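Local coordinates for protein hydrolase, haloacid dehalogenase-like family (Streptococcus pneumoniae, PDB 2FI1) that probably catalyses the hydrolysis of a phosphate ester or a related substrate at a metal-dependent haloacid dehalogenase-type active site, at residues I158-R161 with P162-E166. Numbering follows the deposited sequence.
Sequences IGDR and PIDIE. With CA (calcium ion), chain B.
Asp164 turns back from the first turn of helix 162-170 onto the backbone of Gly159, Asp160 and Arg161. Its CB, on a bond directed at the loop, lies 3.3 Å from Arg161 O and 3.8 Å from Gly159 CA. CG stands beside the backbone N (chi1 -57°), and this swings the carboxylate over the turn. Asp164 OD2 accepts the N-H of Arg161, 3.0 Å from N; the amide arrives on the anti side, 31° out of the carboxylate plane. Asp164 OD2 also takes a hydrogen from a calcium-bound water, whose O is 2.7 Å away, while OD1 forms a salt bridge with Lys137. Held through both oxygens, the carboxylate is probably restrained from rotating.

The turn leads from strand 155-159 into the helix of a beta-alpha-beta unit, at the C-terminal edge of the parallel Rossmann-like sheet where HAD enzymes carry their active site. Asp160 OD1 binds the calcium ion at 2.4 Å, with Asp12 and the carbonyl of Gly14 completing the protein ligands; Asp164 is not among them but hydrogen-bonds a metal-bound water, as a second-shell residue.

Arg161 is the N-cap residue, and its carbonyl oxygen accepts the N-H of Asp164 and, weakly, that of Ile165. Its side chain bends at chi3 (58°) to run alongside Ile163, whose CD1 lies over one face of the guanidinium, displaced toward its rim, 3.7 Å from Arg161 CZ.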
loop_
_atom_site.group_PDB
_atom_site.type_symbol
_atom_site.label_atom_id
_atom_site.label_comp_id
_atom_site.label_asym_id
_atom_site.label_seq_id
_atom_site.Cartn_x
_atom_site.Cartn_y
_atom_site.Cartn_z
ATOM N N ILE A 158 3.857 -1.793 9.801
ATOM C CA ILE A 158 2.713 -2.481 9.226
ATOM C C ILE A 158 2.883 -2.571 7.712
ATOM O O ILE A 158 3.031 -1.553 7.042
ATOM C CB ILE A 158 1.390 -1.744 9.528
ATOM C CG1 ILE A 158 1.238 -1.482 11.034
ATOM C CG2 ILE A 158 0.222 -2.555 9.004
ATOM C CD1 ILE A 158 1.649 -0.094 11.446
ATOM N N GLY A 159 2.870 -3.781 7.170
ATOM C CA GLY A 159 2.952 -3.954 5.727
ATOM C C GLY A 159 2.407 -5.300 5.328
ATOM O O GLY A 159 2.242 -6.187 6.157
ATOM N N ASP A 160 2.136 -5.460 4.038
ATOM C CA ASP A 160 1.492 -6.680 3.563
ATOM C C ASP A 160 2.463 -7.742 3.063
ATOM O O ASP A 160 2.030 -8.855 2.773
ATOM C CB ASP A 160 0.446 -6.373 2.477
ATOM C CG ASP A 160 1.052 -5.834 1.192
ATOM O OD1 ASP A 160 2.027 -5.064 1.255
ATOM O OD2 ASP A 160 0.533 -6.175 0.101
ATOM N N ARG A 161 3.742 -7.417 2.960
ATOM C CA ARG A 161 4.713 -8.336 2.362
ATOM C C ARG A 161 5.824 -8.754 3.314
ATOM O O ARG A 161 6.188 -8.022 4.229
ATOM C CB ARG A 161 5.348 -7.692 1.127
ATOM C CG ARG A 161 4.449 -7.597 -0.066
ATOM C CD ARG A 161 5.173 -6.958 -1.233
ATOM N NE ARG A 161 6.384 -7.690 -1.596
ATOM C CZ ARG A 161 7.318 -7.232 -2.424
ATOM N NH1 ARG A 161 7.189 -6.043 -2.994
ATOM N NH2 ARG A 161 8.386 -7.966 -2.689
ATOM N N PRO A 162 6.396 -9.951 3.085
ATOM C CA PRO A 162 7.564 -10.349 3.846
ATOM C C PRO A 162 8.654 -9.290 3.976
ATOM O O PRO A 162 9.221 -9.142 5.052
ATOM C CB PRO A 162 8.070 -11.570 3.074
ATOM C CG PRO A 162 6.825 -12.183 2.572
ATOM C CD PRO A 162 5.942 -11.024 2.179
ATOM N N ILE A 163 8.952 -8.550 2.910
ATOM C CA ILE A 163 10.042 -7.570 2.996
ATOM C C ILE A 163 9.753 -6.446 3.995
ATOM O O ILE A 163 10.682 -5.850 4.553
ATOM C CB ILE A 163 10.436 -6.961 1.625
ATOM C CG1 ILE A 163 9.263 -6.221 0.971
ATOM C CG2 ILE A 163 11.015 -8.049 0.723
ATOM C CD1 ILE A 163 9.666 -5.419 -0.248
ATOM N N ASP A 164 8.467 -6.170 4.232
ATOM C CA ASP A 164 8.080 -5.147 5.201
ATOM C C ASP A 164 8.377 -5.622 6.615
ATOM O O ASP A 164 8.923 -4.889 7.441
ATOM C CB ASP A 164 6.597 -4.831 5.055
ATOM C CG ASP A 164 6.236 -4.388 3.657
ATOM O OD1 ASP A 164 7.041 -3.668 3.006
ATOM O OD2 ASP A 164 5.173 -4.809 3.178
ATOM N N ILE A 165 8.020 -6.879 6.867
ATOM C CA ILE A 165 8.284 -7.517 8.146
ATOM C C ILE A 165 9.783 -7.618 8.391
ATOM O O ILE A 165 10.274 -7.318 9.479
ATOM C CB ILE A 165 7.661 -8.950 8.200
ATOM C CG1 ILE A 165 6.155 -8.937 7.898
ATOM C CG2 ILE A 165 7.970 -9.637 9.528
ATOM C CD1 ILE A 165 5.365 -7.952 8.677
ATOM N N GLU A 166 10.514 -8.039 7.367
ATOM C CA GLU A 166 11.964 -8.199 7.496
ATOM C C GLU A 166 12.652 -6.868 7.768
ATOM O O GLU A 166 13.560 -6.800 8.597
ATOM C CB GLU A 166 12.532 -8.875 6.251
ATOM C CG GLU A 166 12.093 -10.341 6.151
ATOM C CD GLU A 166 12.173 -10.937 4.759
ATOM O OE1 GLU A 166 12.439 -10.208 3.785
ATOM O OE2 GLU A 166 11.936 -12.166 4.644
HETATM CA CA CA B . 2.857 -3.182 0.085
HETATM O O HOH W 1 2.101 -4.660 -1.644
HETATM O O HOH W 2 5.001 -4.081 0.604
HETATM O O HOH W 3 3.811 -1.807 -1.532
#